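Local coordinates for thioesterase superfamily protein (Shewanella loihica, PDB 2PRX) that probably hydrolyses thioesters, as other members of the hotdog-fold thioesterase superfamily do, and assembles as a dimer, at residues 67-70 against 71-75. Numbering follows the deposited sequence. Where two conformers were deposited one is given.
Sequences DCHG and TGSAS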
ATOM      1  N   ASP A  67      -4.751   3.567   3.699  1.00 14.05           N
ATOM      2  CA  ASP A  67      -4.707   2.727   4.887  1.00 10.06           C
ATOM      3  C   ASP A  67      -4.899   3.529   6.163  1.00 14.69           C
ATOM      4  O   ASP A  67      -5.688   3.180   7.034  1.00 13.64           O
ATOM      5  CB  ASP A  67      -3.361   2.012   4.927  1.00  7.29           C
ATOM      6  CG  ASP A  67      -3.134   1.058   6.072  1.00 16.37           C
ATOM      7  OD1 ASP A  67      -4.013   0.906   6.935  1.00 41.05           O
ATOM      8  OD2 ASP A  67      -2.040   0.439   6.077  1.00 22.03           O
ATOM      9  N   CYS A  68      -4.135   4.620   6.298  1.00 11.99           N
ATOM     10  CA  CYS A  68      -4.254   5.305   7.598  1.00 12.87           C
ATOM     11  C   CYS A  68      -5.520   6.143   7.583  1.00 13.27           C
ATOM     12  O   CYS A  68      -6.143   6.360   8.627  1.00 11.59           O
ATOM     13  CB  CYS A  68      -2.989   6.103   7.904  1.00 14.20           C
ATOM     14  SG  CYS A  68      -1.492   5.105   8.161  1.00 15.38           S
ATOM     15  N   HIS A  69      -5.947   6.635   6.420  1.00 11.94           N
ATOM     16  CA  HIS A  69      -7.211   7.396   6.463  1.00 13.37           C
ATOM     17  C   HIS A  69      -8.367   6.454   6.757  1.00 17.63           C
ATOM     18  O   HIS A  69      -9.315   6.808   7.461  1.00 13.13           O
ATOM     19  CB  HIS A  69      -7.411   8.147   5.152  1.00 15.11           C
ATOM     20  CG  HIS A  69      -8.725   8.877   5.062  1.00 11.13           C
ATOM     21  ND1 HIS A  69      -9.036   9.943   5.889  1.00 11.98           N
ATOM     22  CD2 HIS A  69      -9.783   8.700   4.254  1.00  5.66           C
ATOM     23  CE1 HIS A  69     -10.248  10.375   5.569  1.00  7.76           C
ATOM     24  NE2 HIS A  69     -10.734   9.647   4.581  1.00  7.78           N
ATOM     25  N   GLY A  70      -8.294   5.242   6.214  1.00 11.24           N
ATOM     26  CA  GLY A  70      -9.343   4.240   6.298  1.00  7.83           C
ATOM     27  C   GLY A  70      -9.502   3.687   7.699  1.00 11.83           C
ATOM     28  O   GLY A  70     -10.585   3.363   8.196  1.00 10.66           O
ATOM     29  N   THR A  71      -8.350   3.568   8.362  1.00 13.54           N
ATOM     30  CA  THR A  71      -8.308   3.111   9.741  0.50  9.13           C
ATOM     31  C   THR A  71      -8.771   4.265  10.626  1.00  8.03           C
ATOM     32  O   THR A  71      -9.549   4.044  11.544  1.00 30.06           O
ATOM     33  CB  THR A  71      -6.913   2.637  10.163  0.50 14.89           C
ATOM     34  OG1 THR A  71      -6.608   1.393   9.516  0.50 18.04           O
ATOM     35  CG2 THR A  71      -6.877   2.371  11.661  0.50 24.21           C
ATOM     36  N   GLY A  72      -8.261   5.455  10.300  1.00  5.19           N
ATOM     37  CA  GLY A  72      -8.707   6.644  11.030  1.00 12.31           C
ATOM     38  C   GLY A  72     -10.231   6.707  10.943  1.00 19.31           C
ATOM     39  O   GLY A  72     -10.942   6.774  11.950  1.00 21.00           O
ATOM     40  N   SER A  73     -10.725   6.661   9.711  1.00 19.07           N
ATOM     41  CA  SER A  73     -12.155   6.640   9.460  1.00 21.61           C
ATOM     42  C   SER A  73     -12.858   5.550  10.265  1.00 23.49           C
ATOM     43  O   SER A  73     -13.937   5.793  10.805  1.00 15.00           O
ATOM     44  CB  SER A  73     -12.471   6.400   7.981  1.00 14.96           C
ATOM     45  OG  SER A  73     -11.836   7.339   7.144  1.00 24.02           O
ATOM     46  N   ALA A  74     -12.253   4.363  10.323  1.00 16.71           N
ATOM     47  CA  ALA A  74     -12.843   3.248  11.052  1.00  8.41           C
ATOM     48  C   ALA A  74     -13.022   3.565  12.525  1.00  7.75           C
ATOM     49  O   ALA A  74     -14.115   3.425  13.085  1.00 14.13           O
ATOM     50  CB  ALA A  74     -11.954   2.008  10.853  1.00 11.85           C
ATOM     51  N   SER A  75     -11.962   4.002  13.190  1.00  9.76           N
ATOM     52  CA  SER A  75     -12.020   4.254  14.626  0.50  4.98           C
ATOM     53  C   SER A  75     -13.073   5.315  14.943  1.00  8.25           C
ATOM     54  O   SER A  75     -13.826   5.170  15.898  1.00 15.38           O
ATOM     55  CB  SER A  75     -10.663   4.694  15.166  0.50  7.91           C
ATOM     56  OG  SER A  75      -9.878   3.568  15.529  0.50 23.45           O
TER
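H69 O is gripped twice by S73, one turn further along helix 59-78, the long helix that the antiparallel sheet wraps in the hotdog fold. S73 N donates to H69 O at 2.7 Å in a nearly straight i to i+4 bond (167°), while S73 OG donates a hydrogen bond to the same oxygen, H69 O, at 2.6 Å. The two donors arrive from opposite faces of the carbonyl plane. The serine hydroxyl bends back because OG stands beside its own backbone N (chi1 -55°). S73 OG also sits over the centre of the H69 imidazole, 3.6 Å above its plane; the ring's first torsion (chi1 176°) sets it beside its own carbonyl carbon, close to that hydroxyl. Both side chains are tied to their surroundings, S73 OG by a hydrogen bond to T40 OG1 of strand 39-44 and H69 ND1 by one to S33 OG.

A weaker version of this arrangement links T71 to D67 in the threonine conformer given. T71 N bonds to D67 O at 3.0 Å, and in that conformer T71 OG1 adds a weak bond to D67 O. The two side chains lie side by side, pointing the same way, and both touch strand 95-104, where T97 OG1 is hydrogen-bonded to D67 OD1. D67 also packs on G59 of the second subunit, and C68 on Y58 of that subunit, placing this turn at the dimer interface. Between the two pairs, G72 N donates to C68 O at 2.8 Å. Further along, A74 N bonds to G70 O, and the methyl carbon A74 CB lies 3.3 Å from that same G70 O.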